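Rik1-associated factor 1 (Schizosaccharomyces pombe, PDB 4O9D) helps establish heterochromatin as a component of the Clr4 methyltransferase complex, which ubiquitylates and methylates histone H3. Local coordinates at residues M378-Y384 with V396-D402. Sequence-based numbering, arbitrary orientation.
Sequences MNSAITY and VCCVGGD
Asp-402 OD2 is gripped twice from the side of Asn-379: a water donates a hydrogen bond to it over 2.6 Å while accepting one from the Asn-379 backbone N, and Asn-379 ND2 adds a weak one of 3.3 Å, the amide and carboxylate planes standing 47° apart. The other carboxylate oxygen, OD1, accepts a hydrogen bond from Asn-27 ND2. Met-378 SD lies 3.3 Å from Val-396 CG1, and the bend at chi3 (75°) sets CE against Cys-398 SG and Asp-402 CB, each 3.6 Å away. Replacing Met-378 with alanine removes SD and CE, and is likely to open a gap beside Val-396, Cys-398 and Asp-402. The segments belong to the hairpin of strands 382-387 and 393-398 in a four-stranded blade of the WD-repeat beta-propeller, completed by strand 21-26. A beta bulge shifts the register between the pairs Ile-382 with Cys-398 and Tyr-384 with Cys-397. Thr-383 N reaches Cys-397 O at 2.8 Å from above the carbonyl plane, and Cys-397 N returns a hydrogen bond to Tyr-384 O. At the hairpin's open end, Val-399 N hydrogen-bonds to Ala-381 O, while Val-399 CG2 packs 3.7 Å from Thr-383 CG2; Thr-383 OG1 hydrogen-bonds to Thr-33 O.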
loop_
_atom_site.group_PDB
_atom_site.type_symbol
_atom_site.label_atom_id
_atom_site.label_comp_id
_atom_site.label_asym_id
_atom_site.label_seq_id
_atom_site.Cartn_x
_atom_site.Cartn_y
_atom_site.Cartn_z
ATOM N N MET A 378 12.160 -15.671 -4.924
ATOM C CA MET A 378 12.303 -14.848 -6.125
ATOM C C MET A 378 13.789 -14.534 -6.350
ATOM O O MET A 378 14.609 -14.763 -5.467
ATOM C CB MET A 378 11.417 -13.580 -6.023
ATOM C CG MET A 378 9.892 -13.897 -6.180
ATOM S SD MET A 378 8.890 -12.489 -6.603
ATOM C CE MET A 378 9.307 -12.277 -8.324
ATOM N N ASN A 379 14.130 -14.035 -7.537
ATOM C CA ASN A 379 15.528 -13.879 -7.945
ATOM C C ASN A 379 16.286 -12.784 -7.215
ATOM O O ASN A 379 17.506 -12.726 -7.280
ATOM C CB ASN A 379 15.607 -13.597 -9.449
ATOM C CG ASN A 379 15.439 -14.851 -10.287
ATOM O OD1 ASN A 379 15.944 -15.916 -9.938
ATOM N ND2 ASN A 379 14.720 -14.728 -11.403
ATOM N N SER A 380 15.571 -11.894 -6.541
ATOM C CA SER A 380 16.220 -10.801 -5.832
ATOM C C SER A 380 15.323 -10.323 -4.667
ATOM O O SER A 380 14.256 -10.890 -4.434
ATOM C CB SER A 380 16.513 -9.667 -6.829
ATOM O OG SER A 380 17.300 -8.642 -6.244
ATOM N N ALA A 381 15.756 -9.300 -3.937
ATOM C CA ALA A 381 14.940 -8.713 -2.856
ATOM C C ALA A 381 13.484 -8.424 -3.272
ATOM O O ALA A 381 13.229 -7.897 -4.346
ATOM C CB ALA A 381 15.594 -7.418 -2.334
ATOM N N ILE A 382 12.542 -8.782 -2.408
ATOM C CA ILE A 382 11.123 -8.553 -2.644
ATOM C C ILE A 382 10.806 -7.067 -2.572
ATOM O O ILE A 382 11.253 -6.376 -1.656
ATOM C CB ILE A 382 10.284 -9.295 -1.572
ATOM C CG1 ILE A 382 10.496 -10.810 -1.677
ATOM C CG2 ILE A 382 8.805 -8.951 -1.689
ATOM C CD1 ILE A 382 10.096 -11.371 -3.033
ATOM N N THR A 383 10.031 -6.559 -3.520
ATOM C CA THR A 383 9.630 -5.140 -3.464
ATOM C C THR A 383 8.154 -4.923 -3.103
ATOM O O THR A 383 7.781 -3.840 -2.641
ATOM C CB THR A 383 9.939 -4.376 -4.779
ATOM O OG1 THR A 383 9.294 -5.012 -5.888
ATOM C CG2 THR A 383 11.436 -4.308 -5.027
ATOM N N TYR A 384 7.320 -5.946 -3.305
ATOM C CA TYR A 384 5.883 -5.863 -2.982
ATOM C C TYR A 384 5.272 -7.242 -2.965
ATOM O O TYR A 384 5.742 -8.123 -3.663
ATOM C CB TYR A 384 5.123 -5.038 -4.038
ATOM C CG TYR A 384 3.658 -4.870 -3.682
ATOM C CD1 TYR A 384 3.257 -3.820 -2.866
ATOM C CD2 TYR A 384 2.698 -5.768 -4.114
ATOM C CE1 TYR A 384 1.946 -3.643 -2.503
ATOM C CE2 TYR A 384 1.345 -5.600 -3.738
ATOM C CZ TYR A 384 0.994 -4.522 -2.938
ATOM O OH TYR A 384 -0.298 -4.283 -2.519
ATOM N N VAL A 396 3.650 -11.382 -6.167
ATOM C CA VAL A 396 4.888 -11.069 -5.489
ATOM C C VAL A 396 5.885 -10.502 -6.493
ATOM O O VAL A 396 6.021 -11.027 -7.586
ATOM C CB VAL A 396 5.459 -12.349 -4.815
ATOM C CG1 VAL A 396 6.759 -12.061 -4.096
ATOM C CG2 VAL A 396 4.419 -12.912 -3.855
ATOM N N CYS A 397 6.564 -9.415 -6.125
ATOM C CA CYS A 397 7.487 -8.720 -7.042
ATOM C C CYS A 397 8.873 -8.572 -6.421
ATOM O O CYS A 397 9.004 -8.514 -5.197
ATOM C CB CYS A 397 6.971 -7.324 -7.355
ATOM S SG CYS A 397 5.197 -7.176 -7.635
ATOM N N CYS A 398 9.909 -8.464 -7.250
ATOM C CA CYS A 398 11.265 -8.320 -6.709
ATOM C C CYS A 398 12.069 -7.298 -7.488
ATOM O O CYS A 398 11.649 -6.837 -8.538
ATOM C CB CYS A 398 11.995 -9.670 -6.665
ATOM S SG CYS A 398 12.401 -10.407 -8.289
ATOM N N VAL A 399 13.210 -6.909 -6.937
ATOM C CA VAL A 399 14.066 -5.953 -7.594
ATOM C C VAL A 399 14.423 -6.448 -8.989
ATOM O O VAL A 399 14.803 -7.591 -9.148
ATOM C CB VAL A 399 15.352 -5.730 -6.799
ATOM C CG1 VAL A 399 16.320 -4.870 -7.596
ATOM C CG2 VAL A 399 15.019 -5.074 -5.454
ATOM N N GLY A 400 14.282 -5.578 -9.992
ATOM C CA GLY A 400 14.655 -5.922 -11.353
ATOM C C GLY A 400 13.467 -6.219 -12.253
ATOM O O GLY A 400 13.648 -6.672 -13.384
ATOM N N GLY A 401 12.253 -5.993 -11.750
ATOM C CA GLY A 401 11.071 -6.058 -12.584
ATOM C C GLY A 401 10.275 -7.350 -12.602
ATOM O O GLY A 401 9.223 -7.392 -13.246
ATOM N N ASP A 402 10.733 -8.402 -11.921
ATOM C CA ASP A 402 9.963 -9.645 -11.897
ATOM C C ASP A 402 8.644 -9.466 -11.168
ATOM O O ASP A 402 8.602 -8.915 -10.081
ATOM C CB ASP A 402 10.741 -10.788 -11.233
ATOM C CG ASP A 402 11.683 -11.492 -12.207
ATOM O OD1 ASP A 402 11.473 -11.359 -13.433
ATOM O OD2 ASP A 402 12.627 -12.169 -11.756
HETATM O O HOH W 1 12.348 -13.594 -9.594
#